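Local coordinates for protein FMN-dependent NADH-azoreductase 1 (Bacillus anthracis, PDB 3U7I) that probably uses FMN and NADH to reduce electrophilic quinones and to cleave the azo bond of aromatic azo compounds, working as a homodimer, at residues K6-N11 with L89-S94; V53-D58 with M117-I122; R124-Y129 with N175-E180; D181-R186 with A210-N215. One frame throughout, in Å; residues are numbered along the deposited sequence.

Contact 1: residues K6-N11 with L89-S94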
loop_
_atom_site.group_PDB
_atom_site.type_symbol
_atom_site.label_atom_id
_atom_site.label_comp_id
_atom_site.label_asym_id
_atom_site.label_seq_id
_atom_site.Cartn_x
_atom_site.Cartn_y
_atom_site.Cartn_z
ATOM N N LYS C 6 -20.937 17.267 5.079
ATOM C CA LYS C 6 -19.572 17.627 4.768
ATOM C C LYS C 6 -18.962 16.609 3.825
ATOM O O LYS C 6 -19.093 15.407 4.057
ATOM C CB LYS C 6 -18.741 17.679 6.057
ATOM C CG LYS C 6 -17.290 18.104 5.814
ATOM C CD LYS C 6 -16.386 17.822 7.005
ATOM C CE LYS C 6 -16.768 18.643 8.220
ATOM N NZ LYS C 6 -15.646 18.659 9.210
ATOM N N THR C 7 -18.297 17.091 2.773
ATOM C CA THR C 7 -17.560 16.235 1.848
ATOM C C THR C 7 -16.077 16.379 2.123
ATOM O O THR C 7 -15.589 17.483 2.343
ATOM C CB THR C 7 -17.836 16.637 0.386
ATOM O OG1 THR C 7 -19.243 16.597 0.142
ATOM C CG2 THR C 7 -17.135 15.696 -0.598
ATOM N N LEU C 8 -15.356 15.271 2.115
ATOM C CA LEU C 8 -13.923 15.333 2.356
ATOM C C LEU C 8 -13.147 14.824 1.144
ATOM O O LEU C 8 -13.345 13.695 0.694
ATOM C CB LEU C 8 -13.546 14.546 3.622
ATOM C CG LEU C 8 -12.064 14.386 3.990
ATOM C CD1 LEU C 8 -11.398 15.730 4.295
ATOM C CD2 LEU C 8 -11.893 13.409 5.158
ATOM N N ILE C 9 -12.278 15.678 0.618
ATOM C CA ILE C 9 -11.381 15.298 -0.469
ATOM C C ILE C 9 -10.110 14.702 0.128
ATOM O O ILE C 9 -9.420 15.356 0.918
ATOM C CB ILE C 9 -10.982 16.513 -1.366
ATOM C CG1 ILE C 9 -12.181 17.438 -1.627
ATOM C CG2 ILE C 9 -10.319 16.029 -2.671
ATOM C CD1 ILE C 9 -13.380 16.735 -2.221
ATOM N N ILE C 10 -9.823 13.456 -0.240
ATOM C CA ILE C 10 -8.570 12.804 0.124
ATOM C C ILE C 10 -7.702 12.701 -1.128
ATOM O O ILE C 10 -7.891 11.814 -1.967
ATOM C CB ILE C 10 -8.800 11.408 0.725
ATOM C CG1 ILE C 10 -9.727 11.494 1.939
ATOM C CG2 ILE C 10 -7.462 10.751 1.083
ATOM C CD1 ILE C 10 -10.563 10.238 2.156
ATOM N N ASN C 11 -6.777 13.647 -1.259
ATOM C CA ASN C 11 -5.925 13.744 -2.435
ATOM C C ASN C 11 -4.626 12.945 -2.262
ATOM O O ASN C 11 -3.723 13.363 -1.533
ATOM C CB ASN C 11 -5.628 15.215 -2.724
ATOM C CG ASN C 11 -4.704 15.406 -3.908
ATOM O OD1 ASN C 11 -4.313 14.444 -4.580
ATOM N ND2 ASN C 11 -4.360 16.665 -4.183
ATOM N N LEU C 89 -8.336 11.531 12.104
ATOM C CA LEU C 89 -9.437 10.598 12.337
ATOM C C LEU C 89 -10.759 11.324 12.535
ATOM O O LEU C 89 -11.779 10.931 11.970
ATOM C CB LEU C 89 -9.147 9.729 13.568
ATOM C CG LEU C 89 -10.291 8.865 14.101
ATOM C CD1 LEU C 89 -10.740 7.827 13.073
ATOM C CD2 LEU C 89 -9.864 8.196 15.392
ATOM N N GLN C 90 -10.743 12.380 13.341
ATOM C CA GLN C 90 -11.979 13.111 13.628
ATOM C C GLN C 90 -12.492 13.861 12.395
ATOM O O GLN C 90 -13.705 13.981 12.202
ATOM C CB GLN C 90 -11.828 14.012 14.857
ATOM C CG GLN C 90 -11.574 13.217 16.136
ATOM C CD GLN C 90 -12.663 12.180 16.425
ATOM O OE1 GLN C 90 -13.859 12.469 16.315
ATOM N NE2 GLN C 90 -12.249 10.971 16.809
ATOM N N GLN C 91 -11.576 14.327 11.547
ATOM C CA GLN C 91 -11.959 14.902 10.250
ATOM C C GLN C 91 -12.638 13.848 9.352
ATOM O O GLN C 91 -13.700 14.096 8.774
ATOM C CB GLN C 91 -10.750 15.533 9.549
ATOM C CG GLN C 91 -11.030 16.033 8.128
ATOM C CD GLN C 91 -9.790 16.590 7.429
ATOM O OE1 GLN C 91 -8.746 15.929 7.350
ATOM N NE2 GLN C 91 -9.903 17.815 6.921
ATOM N N PHE C 92 -12.023 12.674 9.241
ATOM C CA PHE C 92 -12.620 11.557 8.502
ATOM C C PHE C 92 -14.042 11.212 9.009
ATOM O O PHE C 92 -14.977 11.064 8.221
ATOM C CB PHE C 92 -11.692 10.320 8.530
ATOM C CG PHE C 92 -12.253 9.132 7.802
ATOM C CD1 PHE C 92 -12.123 9.022 6.422
ATOM C CD2 PHE C 92 -12.925 8.140 8.488
ATOM C CE1 PHE C 92 -12.650 7.935 5.742
ATOM C CE2 PHE C 92 -13.461 7.050 7.814
ATOM C CZ PHE C 92 -13.324 6.947 6.441
ATOM N N LYS C 93 -14.207 11.082 10.319
ATOM C CA LYS C 93 -15.511 10.715 10.873
ATOM C C LYS C 93 -16.589 11.776 10.644
ATOM O O LYS C 93 -17.781 11.473 10.681
ATOM C CB LYS C 93 -15.392 10.376 12.367
ATOM C CG LYS C 93 -14.626 9.079 12.635
ATOM C CD LYS C 93 -14.569 8.721 14.120
ATOM C CE LYS C 93 -15.952 8.405 14.669
ATOM N NZ LYS C 93 -15.894 7.996 16.097
ATOM N N SER C 94 -16.172 13.019 10.406
ATOM C CA SER C 94 -17.122 14.136 10.339
ATOM C C SER C 94 -17.800 14.238 8.979
ATOM O O SER C 94 -18.815 14.917 8.847
ATOM C CB SER C 94 -16.421 15.460 10.646
ATOM O OG SER C 94 -15.589 15.849 9.564
#
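Strand residues Lys6 and Leu8 lie opposite Ser94 and Phe92 of helix 76-94; the axes of segments 6-11 and 89-94 approach to 8.6 Å, their N-to-C directions 129° apart. Lys6 runs out toward the helix with CG trans to its own N (chi1 -178°), then bends at chi3, which brings NZ to Ser94 OG at 2.8 Å. That hydroxyl accepts from the ammonium and in turn donates to Gln91 O, with 2.7 Å between Ser94 OG and Gln91 O. Gln91 O also takes a bond from Ser94 N, so this carbonyl receives two donors, both from Ser94. In this flavodoxin-like fold, helix 76-94 belongs to the connection from strand 43-48 to strand 97-103 and packs on strand 6-11, which lies between them in the parallel sheet. Leu8 fills the apolar part of the contact. Its CD1 meets the amide carbon of Gln91, Leu8 CD1 to Gln91 CD being 3.6 Å, with the two side chains crossing near a right angle, while Leu8 CD2 rests on Phe92 CA at 3.9 Å. Glu45 of strand 43-48 bridges the polar ends: its carboxylate takes a salt bridge from Lys6 NZ and a hydrogen bond from Gln91 NE2.

Contact 2: residues V53-D58 with M117-I122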
loop_
_atom_site.group_PDB
_atom_site.type_symbol
_atom_site.label_atom_id
_atom_site.label_comp_id
_atom_site.label_asym_id
_atom_site.label_seq_id
_atom_site.Cartn_x
_atom_site.Cartn_y
_atom_site.Cartn_z
ATOM N N VAL C 53 0.585 16.949 6.924
ATOM C CA VAL C 53 1.234 15.963 7.781
ATOM C C VAL C 53 0.292 14.782 7.991
ATOM O O VAL C 53 -0.786 14.929 8.572
ATOM C CB VAL C 53 1.651 16.562 9.138
ATOM C CG1 VAL C 53 2.391 15.529 9.977
ATOM C CG2 VAL C 53 2.526 17.781 8.923
ATOM N N VAL C 54 0.694 13.621 7.481
ATOM C CA VAL C 54 -0.057 12.381 7.686
ATOM C C VAL C 54 0.895 11.399 8.341
ATOM O O VAL C 54 1.717 10.776 7.651
ATOM C CB VAL C 54 -0.596 11.800 6.359
ATOM C CG1 VAL C 54 -1.329 10.489 6.605
ATOM C CG2 VAL C 54 -1.507 12.819 5.646
ATOM N N PRO C 55 0.822 11.292 9.683
ATOM C CA PRO C 55 1.758 10.452 10.440
ATOM C C PRO C 55 1.814 8.999 9.959
ATOM O O PRO C 55 0.801 8.335 9.737
ATOM C CB PRO C 55 1.223 10.538 11.877
ATOM C CG PRO C 55 0.573 11.892 11.934
ATOM C CD PRO C 55 -0.070 12.062 10.578
HETATM N N MSE C 56 3.036 8.522 9.798
HETATM C CA MSE C 56 3.303 7.140 9.467
HETATM C C MSE C 56 3.410 6.332 10.764
HETATM O O MSE C 56 3.953 6.830 11.753
HETATM C CB MSE C 56 4.640 7.095 8.729
HETATM C CG MSE C 56 5.107 5.737 8.369
HETATM SE SE MSE C 56 6.888 5.911 7.663
HETATM C CE MSE C 56 7.865 6.226 9.333
ATOM N N ILE C 57 2.910 5.092 10.775
ATOM C CA ILE C 57 3.182 4.193 11.909
ATOM C C ILE C 57 4.685 3.876 11.999
ATOM O O ILE C 57 5.239 3.159 11.150
ATOM C CB ILE C 57 2.381 2.853 11.833
ATOM C CG1 ILE C 57 0.868 3.089 11.926
ATOM C CG2 ILE C 57 2.816 1.896 12.950
ATOM C CD1 ILE C 57 0.035 1.822 11.671
ATOM N N ASP C 58 5.349 4.421 13.014
ATOM C CA ASP C 58 6.746 4.074 13.286
ATOM C C ASP C 58 6.934 3.657 14.752
ATOM O O ASP C 58 5.955 3.509 15.490
ATOM C CB ASP C 58 7.703 5.224 12.907
ATOM C CG ASP C 58 7.345 6.545 13.589
ATOM O OD1 ASP C 58 6.676 6.529 14.648
ATOM O OD2 ASP C 58 7.735 7.609 13.064
HETATM N N MSE C 117 -4.802 5.395 5.706
HETATM C CA MSE C 117 -5.637 4.303 6.199
HETATM C C MSE C 117 -5.242 3.983 7.635
HETATM O O MSE C 117 -6.096 3.673 8.460
HETATM C CB MSE C 117 -5.519 3.042 5.325
HETATM C CG MSE C 117 -5.946 3.219 3.858
HETATM SE SE MSE C 117 -7.768 3.854 3.660
HETATM C CE MSE C 117 -8.674 2.414 4.638
ATOM N N ASP C 118 -3.949 4.075 7.931
ATOM C CA ASP C 118 -3.445 3.763 9.274
ATOM C C ASP C 118 -3.897 4.791 10.334
ATOM O O ASP C 118 -3.891 4.504 11.541
ATOM C CB ASP C 118 -1.911 3.608 9.278
ATOM C CG ASP C 118 -1.436 2.381 8.512
ATOM O OD1 ASP C 118 -2.244 1.439 8.296
ATOM O OD2 ASP C 118 -0.242 2.361 8.116
ATOM N N ASN C 119 -4.283 5.981 9.874
ATOM C CA ASN C 119 -4.807 7.046 10.741
ATOM C C ASN C 119 -6.310 6.919 11.019
ATOM O O ASN C 119 -6.788 7.309 12.086
ATOM C CB ASN C 119 -4.537 8.418 10.119
ATOM C CG ASN C 119 -3.126 8.916 10.375
ATOM O OD1 ASN C 119 -2.906 9.737 11.264
ATOM N ND2 ASN C 119 -2.163 8.432 9.586
ATOM N N ILE C 120 -7.052 6.373 10.052
ATOM C CA ILE C 120 -8.513 6.349 10.135
ATOM C C ILE C 120 -9.123 4.985 10.497
ATOM O O ILE C 120 -10.289 4.915 10.891
ATOM C CB ILE C 120 -9.158 6.868 8.833
ATOM C CG1 ILE C 120 -8.883 5.895 7.686
ATOM C CG2 ILE C 120 -8.654 8.288 8.513
ATOM C CD1 ILE C 120 -9.774 6.096 6.501
HETATM N N MSE C 121 -8.358 3.902 10.363
HETATM C CA MSE C 121 -8.858 2.598 10.824
HETATM C C MSE C 121 -8.435 2.356 12.265
HETATM O O MSE C 121 -7.347 1.818 12.525
HETATM C CB MSE C 121 -8.398 1.454 9.919
HETATM C CG MSE C 121 -9.067 1.466 8.557
HETATM SE SE MSE C 121 -8.446 0.019 7.469
HETATM C CE MSE C 121 -9.121 -1.465 8.547
ATOM N N ILE C 122 -9.304 2.770 13.193
ATOM C CA ILE C 122 -8.997 2.809 14.620
ATOM C C ILE C 122 -10.102 2.110 15.408
ATOM O O ILE C 122 -11.283 2.411 15.220
ATOM C CB ILE C 122 -8.858 4.279 15.113
ATOM C CG1 ILE C 122 -7.764 5.010 14.326
ATOM C CG2 ILE C 122 -8.570 4.351 16.605
ATOM C CD1 ILE C 122 -6.393 4.453 14.536
HETATM O O HOH W 1 1.965 3.953 8.348
#
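Asn119 reaches across to the loop backbone and gives its ND2 to Pro55 O, a 3.0 Å hydrogen bond with an N-H...O angle of 150°. The donor lies in the carbonyl plane on a lone pair of Pro55 O, and the oxygen lies close to the amide plane of Asn119, so the bond is well aligned at both ends. The other half of the amide is turned against the proline ring: Asn119 OD1 stands 3.7 Å from Pro55 CD and, although buried, has no polar partner in the model. Val54 CG1 closes on the amide nitrogen, at 3.7 Å from Asn119 ND2. Beside this pair, Ile57 crosses Asp118 at about a right angle, with Ile57 CD1 3.5 Å from Asp118 CG. That CG lies anti to the carbonyl carbon of Asp118 (chi1 -68°), which holds the carboxylate against the isoleucine methyl. A water joins the same two residues, accepting from Ile57 N at 2.8 Å and donating to Asp118 OD2 at 2.7 Å. In the next shell, Asp115 O takes a second bond from Asn119 ND2 and thereby helps set the amide's rotation. Asp118 OD1 has a salt bridge to Lys114 NZ and a hydrogen bond from Asn106 ND2 of the second subunit; these probably favour a charged carboxylate despite burial. The loop 53-58 thus passes across the end of helix 111-120, with Pro55 also on Val81 and Met85 of helix 76-94, and Ile57 also touching Leu62 and Trp65 of helix 59-68 and His105 of the second subunit.

Contact 3: residues R124-Y129 with N175-E180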
loop_
_atom_site.group_PDB
_atom_site.type_symbol
_atom_site.label_atom_id
_atom_site.label_comp_id
_atom_site.label_asym_id
_atom_site.label_seq_id
_atom_site.Cartn_x
_atom_site.Cartn_y
_atom_site.Cartn_z
ATOM N N ARG C 124 -12.719 1.037 18.243
ATOM C CA ARG C 124 -13.571 1.855 19.103
ATOM C C ARG C 124 -13.950 3.194 18.452
ATOM O O ARG C 124 -14.727 3.971 19.023
ATOM C CB ARG C 124 -12.903 2.077 20.472
ATOM C CG ARG C 124 -12.987 0.872 21.426
ATOM C CD ARG C 124 -11.910 0.912 22.510
ATOM N NE ARG C 124 -11.896 2.183 23.232
ATOM C CZ ARG C 124 -10.788 2.835 23.583
ATOM N NH1 ARG C 124 -10.871 3.990 24.236
ATOM N NH2 ARG C 124 -9.596 2.335 23.281
ATOM N N GLU C 125 -13.408 3.449 17.257
ATOM C CA GLU C 125 -13.672 4.689 16.529
ATOM C C GLU C 125 -14.366 4.445 15.185
ATOM O O GLU C 125 -15.515 4.839 14.995
ATOM C CB GLU C 125 -12.380 5.499 16.330
ATOM C CG GLU C 125 -11.808 6.104 17.621
ATOM C CD GLU C 125 -12.679 7.228 18.186
ATOM O OE1 GLU C 125 -13.505 7.794 17.437
ATOM O OE2 GLU C 125 -12.537 7.552 19.383
ATOM N N THR C 126 -13.678 3.803 14.245
ATOM C CA THR C 126 -14.311 3.519 12.950
ATOM C C THR C 126 -14.696 2.042 12.799
ATOM O O THR C 126 -15.449 1.668 11.892
ATOM C CB THR C 126 -13.448 4.003 11.767
ATOM O OG1 THR C 126 -12.177 3.351 11.809
ATOM C CG2 THR C 126 -13.234 5.526 11.850
ATOM N N PHE C 127 -14.177 1.210 13.699
ATOM C CA PHE C 127 -14.549 -0.201 13.772
ATOM C C PHE C 127 -14.380 -0.698 15.207
ATOM O O PHE C 127 -13.758 -0.028 16.040
ATOM C CB PHE C 127 -13.710 -1.056 12.799
ATOM C CG PHE C 127 -12.328 -1.400 13.309
ATOM C CD1 PHE C 127 -12.126 -2.522 14.109
ATOM C CD2 PHE C 127 -11.230 -0.616 12.969
ATOM C CE1 PHE C 127 -10.858 -2.843 14.583
ATOM C CE2 PHE C 127 -9.954 -0.935 13.434
ATOM C CZ PHE C 127 -9.769 -2.045 14.243
ATOM N N LYS C 128 -14.938 -1.867 15.502
ATOM C CA LYS C 128 -14.724 -2.460 16.812
ATOM C C LYS C 128 -14.533 -3.966 16.728
ATOM O O LYS C 128 -15.037 -4.619 15.814
ATOM C CB LYS C 128 -15.868 -2.115 17.774
ATOM C CG LYS C 128 -17.175 -2.825 17.487
ATOM C CD LYS C 128 -18.092 -2.734 18.691
ATOM C CE LYS C 128 -19.464 -3.297 18.390
ATOM N NZ LYS C 128 -20.250 -3.510 19.634
ATOM N N TYR C 129 -13.781 -4.505 17.681
ATOM C CA TYR C 129 -13.598 -5.943 17.790
ATOM C C TYR C 129 -14.773 -6.569 18.534
ATOM O O TYR C 129 -15.286 -5.992 19.493
ATOM C CB TYR C 129 -12.283 -6.261 18.498
ATOM C CG TYR C 129 -11.068 -5.796 17.735
ATOM C CD1 TYR C 129 -10.686 -6.418 16.553
ATOM C CD2 TYR C 129 -10.296 -4.739 18.196
ATOM C CE1 TYR C 129 -9.563 -5.995 15.846
ATOM C CE2 TYR C 129 -9.170 -4.310 17.499
ATOM C CZ TYR C 129 -8.807 -4.942 16.323
ATOM O OH TYR C 129 -7.690 -4.522 15.624
ATOM N N ASN C 175 -15.993 -0.855 2.711
ATOM C CA ASN C 175 -17.167 -1.696 2.951
ATOM C C ASN C 175 -17.128 -2.268 4.366
ATOM O O ASN C 175 -18.142 -2.310 5.079
ATOM C CB ASN C 175 -17.298 -2.817 1.924
ATOM C CG ASN C 175 -18.620 -3.560 2.057
ATOM O OD1 ASN C 175 -19.607 -3.221 1.396
ATOM N ND2 ASN C 175 -18.649 -4.570 2.921
ATOM N N PHE C 176 -15.937 -2.693 4.771
ATOM C CA PHE C 176 -15.722 -3.133 6.141
ATOM C C PHE C 176 -16.144 -2.061 7.158
ATOM O O PHE C 176 -16.873 -2.353 8.105
ATOM C CB PHE C 176 -14.264 -3.537 6.351
ATOM C CG PHE C 176 -13.908 -3.770 7.782
ATOM C CD1 PHE C 176 -14.544 -4.769 8.510
ATOM C CD2 PHE C 176 -12.935 -2.998 8.400
ATOM C CE1 PHE C 176 -14.217 -4.991 9.839
ATOM C CE2 PHE C 176 -12.603 -3.213 9.728
ATOM C CZ PHE C 176 -13.249 -4.212 10.449
ATOM N N LEU C 177 -15.681 -0.827 6.964
ATOM C CA LEU C 177 -16.014 0.266 7.871
ATOM C C LEU C 177 -17.515 0.550 7.895
ATOM O O LEU C 177 -18.024 1.129 8.853
ATOM C CB LEU C 177 -15.237 1.541 7.507
ATOM C CG LEU C 177 -13.719 1.471 7.705
ATOM C CD1 LEU C 177 -13.048 2.846 7.519
ATOM C CD2 LEU C 177 -13.382 0.872 9.078
ATOM N N GLY C 178 -18.214 0.135 6.839
ATOM C CA GLY C 178 -19.648 0.356 6.719
ATOM C C GLY C 178 -20.036 1.215 5.525
ATOM O O GLY C 178 -21.219 1.453 5.264
ATOM N N ILE C 179 -19.032 1.694 4.801
ATOM C CA ILE C 179 -19.271 2.556 3.647
ATOM C C ILE C 179 -19.483 1.670 2.413
ATOM O O ILE C 179 -18.532 1.168 1.803
ATOM C CB ILE C 179 -18.126 3.605 3.470
ATOM C CG1 ILE C 179 -17.919 4.385 4.782
ATOM C CG2 ILE C 179 -18.412 4.534 2.296
ATOM C CD1 ILE C 179 -16.625 5.154 4.862
ATOM N N GLU C 180 -20.748 1.458 2.078
ATOM C CA GLU C 180 -21.123 0.485 1.066
ATOM C C GLU C 180 -21.499 1.126 -0.261
ATOM O O GLU C 180 -21.550 0.447 -1.289
ATOM C CB GLU C 180 -22.263 -0.383 1.585
ATOM C CG GLU C 180 -21.892 -1.138 2.844
ATOM C CD GLU C 180 -22.950 -2.127 3.267
ATOM O OE1 GLU C 180 -24.144 -1.880 2.984
ATOM O OE2 GLU C 180 -22.583 -3.153 3.880
#
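Leu177 pushes one methyl into the bend at Thr126, where the packing is closest: Leu177 CD2 lies 3.6 Å from Thr126 O and 3.9 Å from Thr126 OG1. The polar partners of the hydroxyl come from segment 117-122: Thr126 OG1 hydrogen-bonds with Ile120 O and Ile122 N and so ties the bend to the end of helix 111-120. Thr126 has OG1 between its backbone N and carbonyl carbon (chi1 59°), which turns the oxygen toward those partners. Next to it, Phe127 CB sits 3.9 Å from Phe176 CE2 and 4.2 Å from Leu177 CD2, so the base of the phenylalanine carries much of its contact with the helix. Past CB and CG the fit slackens. The ring of Phe127 leads away, and it meets the Phe176 ring obliquely, with centroids 5.8 Å apart and planes at 45°. Its edge is instead directed at Tyr129, with Phe127 CE1 3.4 Å above one face of the tyrosine ring, offset toward the rim. Here the short strand 127-129 comes to the surface, with Lys128 and Tyr129 exposed. Phe176, buried, continues into the dimer interface by meeting the ring of Trp159 of the second subunit. No hydrogen bond joins the two segments. Helix 165-177 ends here in a Schellman motif, with Gly178 at the C-prime position, Ile179 N bonded to Phe174 O and Gly178 N weakly to Asn175 O, before the chain enters the last strand of the flavodoxin-like sheet.

Contact 4: residues D181-R186 with A210-N215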
loop_
_atom_site.group_PDB
_atom_site.type_symbol
_atom_site.label_atom_id
_atom_site.label_comp_id
_atom_site.label_asym_id
_atom_site.label_seq_id
_atom_site.Cartn_x
_atom_site.Cartn_y
_atom_site.Cartn_z
ATOM N N ASP C 181 -21.762 2.430 -0.231
ATOM C CA ASP C 181 -22.019 3.200 -1.449
ATOM C C ASP C 181 -20.683 3.638 -2.052
ATOM O O ASP C 181 -20.109 4.655 -1.660
ATOM C CB ASP C 181 -22.901 4.415 -1.140
ATOM C CG ASP C 181 -23.406 5.119 -2.399
ATOM O OD1 ASP C 181 -22.745 5.054 -3.455
ATOM O OD2 ASP C 181 -24.474 5.755 -2.321
ATOM N N TYR C 182 -20.188 2.844 -2.996
ATOM C CA TYR C 182 -18.851 3.021 -3.553
ATOM C C TYR C 182 -18.904 3.090 -5.079
ATOM O O TYR C 182 -19.582 2.292 -5.728
ATOM C CB TYR C 182 -17.965 1.854 -3.113
ATOM C CG TYR C 182 -16.564 1.833 -3.686
ATOM C CD1 TYR C 182 -15.483 2.210 -2.913
ATOM C CD2 TYR C 182 -16.321 1.406 -4.985
ATOM C CE1 TYR C 182 -14.198 2.181 -3.412
ATOM C CE2 TYR C 182 -15.033 1.375 -5.495
ATOM C CZ TYR C 182 -13.970 1.770 -4.694
ATOM O OH TYR C 182 -12.671 1.745 -5.174
ATOM N N GLN C 183 -18.201 4.066 -5.642
ATOM C CA GLN C 183 -18.012 4.140 -7.078
ATOM C C GLN C 183 -16.564 4.472 -7.364
ATOM O O GLN C 183 -15.953 5.285 -6.672
ATOM C CB GLN C 183 -18.895 5.206 -7.716
ATOM C CG GLN C 183 -18.525 5.476 -9.176
ATOM C CD GLN C 183 -19.505 6.374 -9.885
ATOM O OE1 GLN C 183 -20.284 7.093 -9.251
ATOM N NE2 GLN C 183 -19.487 6.332 -11.217
ATOM N N ILE C 184 -16.008 3.823 -8.374
ATOM C CA ILE C 184 -14.716 4.229 -8.899
ATOM C C ILE C 184 -14.837 4.691 -10.359
ATOM O O ILE C 184 -15.439 4.015 -11.207
ATOM C CB ILE C 184 -13.638 3.127 -8.744
ATOM C CG1 ILE C 184 -12.318 3.604 -9.353
ATOM C CG2 ILE C 184 -14.113 1.806 -9.365
ATOM C CD1 ILE C 184 -11.116 2.788 -8.959
ATOM N N VAL C 185 -14.289 5.868 -10.632
ATOM C CA VAL C 185 -14.148 6.338 -11.998
ATOM C C VAL C 185 -12.704 6.073 -12.448
ATOM O O VAL C 185 -11.750 6.551 -11.830
ATOM C CB VAL C 185 -14.510 7.823 -12.118
ATOM C CG1 VAL C 185 -14.222 8.333 -13.532
ATOM C CG2 VAL C 185 -15.990 8.047 -11.738
ATOM N N ARG C 186 -12.558 5.281 -13.506
ATOM C CA ARG C 186 -11.245 4.910 -14.020
ATOM C C ARG C 186 -10.872 5.718 -15.259
ATOM O O ARG C 186 -11.337 5.431 -16.369
ATOM C CB ARG C 186 -11.200 3.414 -14.353
ATOM C CG ARG C 186 -11.375 2.495 -13.156
ATOM C CD ARG C 186 -11.162 1.036 -13.548
ATOM N NE ARG C 186 -11.326 0.143 -12.403
ATOM C CZ ARG C 186 -12.503 -0.219 -11.906
ATOM N NH1 ARG C 186 -13.629 0.235 -12.441
ATOM N NH2 ARG C 186 -12.556 -1.036 -10.867
ATOM N N ALA C 210 -21.359 13.389 -9.815
ATOM C CA ALA C 210 -21.685 14.642 -9.137
ATOM C C ALA C 210 -23.196 14.796 -8.945
ATOM O O ALA C 210 -23.654 15.157 -7.859
ATOM C CB ALA C 210 -21.118 15.825 -9.915
ATOM N N SER C 211 -23.959 14.525 -10.005
ATOM C CA SER C 211 -25.421 14.537 -9.943
ATOM C C SER C 211 -25.923 13.540 -8.905
ATOM O O SER C 211 -26.766 13.866 -8.062
ATOM C CB SER C 211 -26.024 14.170 -11.303
ATOM O OG SER C 211 -25.781 15.179 -12.260
ATOM N N ARG C 212 -25.416 12.314 -8.996
ATOM C CA ARG C 212 -25.801 11.256 -8.074
ATOM C C ARG C 212 -25.548 11.674 -6.625
ATOM O O ARG C 212 -26.466 11.658 -5.797
ATOM C CB ARG C 212 -25.056 9.952 -8.398
ATOM C CG ARG C 212 -25.493 8.758 -7.542
ATOM C CD ARG C 212 -24.813 7.461 -7.968
ATOM N NE ARG C 212 -23.372 7.503 -7.758
ATOM C CZ ARG C 212 -22.776 7.300 -6.585
ATOM N NH1 ARG C 212 -23.500 7.052 -5.499
ATOM N NH2 ARG C 212 -21.455 7.358 -6.497
ATOM N N LEU C 213 -24.310 12.064 -6.326
ATOM C CA LEU C 213 -23.934 12.393 -4.952
ATOM C C LEU C 213 -24.706 13.594 -4.402
ATOM O O LEU C 213 -25.028 13.634 -3.218
ATOM C CB LEU C 213 -22.418 12.603 -4.822
ATOM C CG LEU C 213 -21.516 11.361 -4.934
ATOM C CD1 LEU C 213 -20.047 11.759 -5.046
ATOM C CD2 LEU C 213 -21.734 10.397 -3.765
ATOM N N ALA C 214 -25.001 14.559 -5.269
ATOM C CA ALA C 214 -25.754 15.751 -4.880
ATOM C C ALA C 214 -27.248 15.479 -4.932
ATOM O O ALA C 214 -28.054 16.274 -4.438
ATOM C CB ALA C 214 -25.405 16.918 -5.782
ATOM N N ASN C 215 -27.602 14.348 -5.535
ATOM C CA ASN C 215 -28.990 13.926 -5.667
ATOM C C ASN C 215 -29.812 14.887 -6.524
ATOM O O ASN C 215 -30.999 15.114 -6.265
ATOM C CB ASN C 215 -29.637 13.745 -4.296
ATOM C CG ASN C 215 -30.917 12.943 -4.362
ATOM O OD1 ASN C 215 -31.124 12.160 -5.290
ATOM N ND2 ASN C 215 -31.789 13.132 -3.378
HETATM O O HOH W 2 -20.414 6.652 -4.317
HETATM O O HOH W 3 -26.330 7.096 -4.429
HETATM O O HOH W 4 -22.837 7.795 -10.716
#
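Asp181 opens the contact with a salt bridge to Arg212, joining the last strand of the flavodoxin-like sheet to helix 195-214, which follows it in the chain and packs on one face of that sheet. Asp181 OD1 accepts from Arg212 NH1 at 3.0 Å through its syn lone pair. The bond is bent, with an N-H...O angle of 131°, and the oxygen lies 33° out of the guanidinium plane. A water supports the pair by accepting from Arg212 NH1 and donating to Asp181 OD2, in keeping with a partly exposed setting. Tyr182 points to the other face of the sheet, where its ring meets His167 of helix 165-177. Gln183 turns back toward Arg212, extended beyond CG, and its carbonyl takes the second end of the guanidinium: Arg212 NH2 to Gln183 OE1 is 3.0 Å, at a straighter 151° and on a lone pair in the carbonyl plane. The bend of Arg212 at chi3 lets the group span both residues, with Leu213 CG over one of its faces. At Gln183 OE1 the grip is supplemented by a weak bond from Arg212 NE, at 3.5 Å, and by a water that donates to Gln183 OE1 and accepts from Arg212 NE, 3.0 Å from each.

Overall arrangement
Contacts 1 and 4 both set a helix against the parallel sheet, but contact 1 is buried at an inner strand and mixes leucine packing with a charged group, whereas contact 4 lies at an outermost strand and is polar and watered. Contacts 2 and 3 are buried and bind loops or a short hairpin strand to helix ends; contact 2 combines an amide hydrogen bond and a water with aliphatic packing, contact 3 relies on van der Waals contacts without a hydrogen bond. Contacts 1, 2 and 3 touch one another: Phe92 packs on Ile120, Lys93 forms a salt bridge with Glu125, and Met121 and Ile122 meet Phe127 CE2. Contact 4 adjoins contact 3 only in sequence, centres about 21 Å apart.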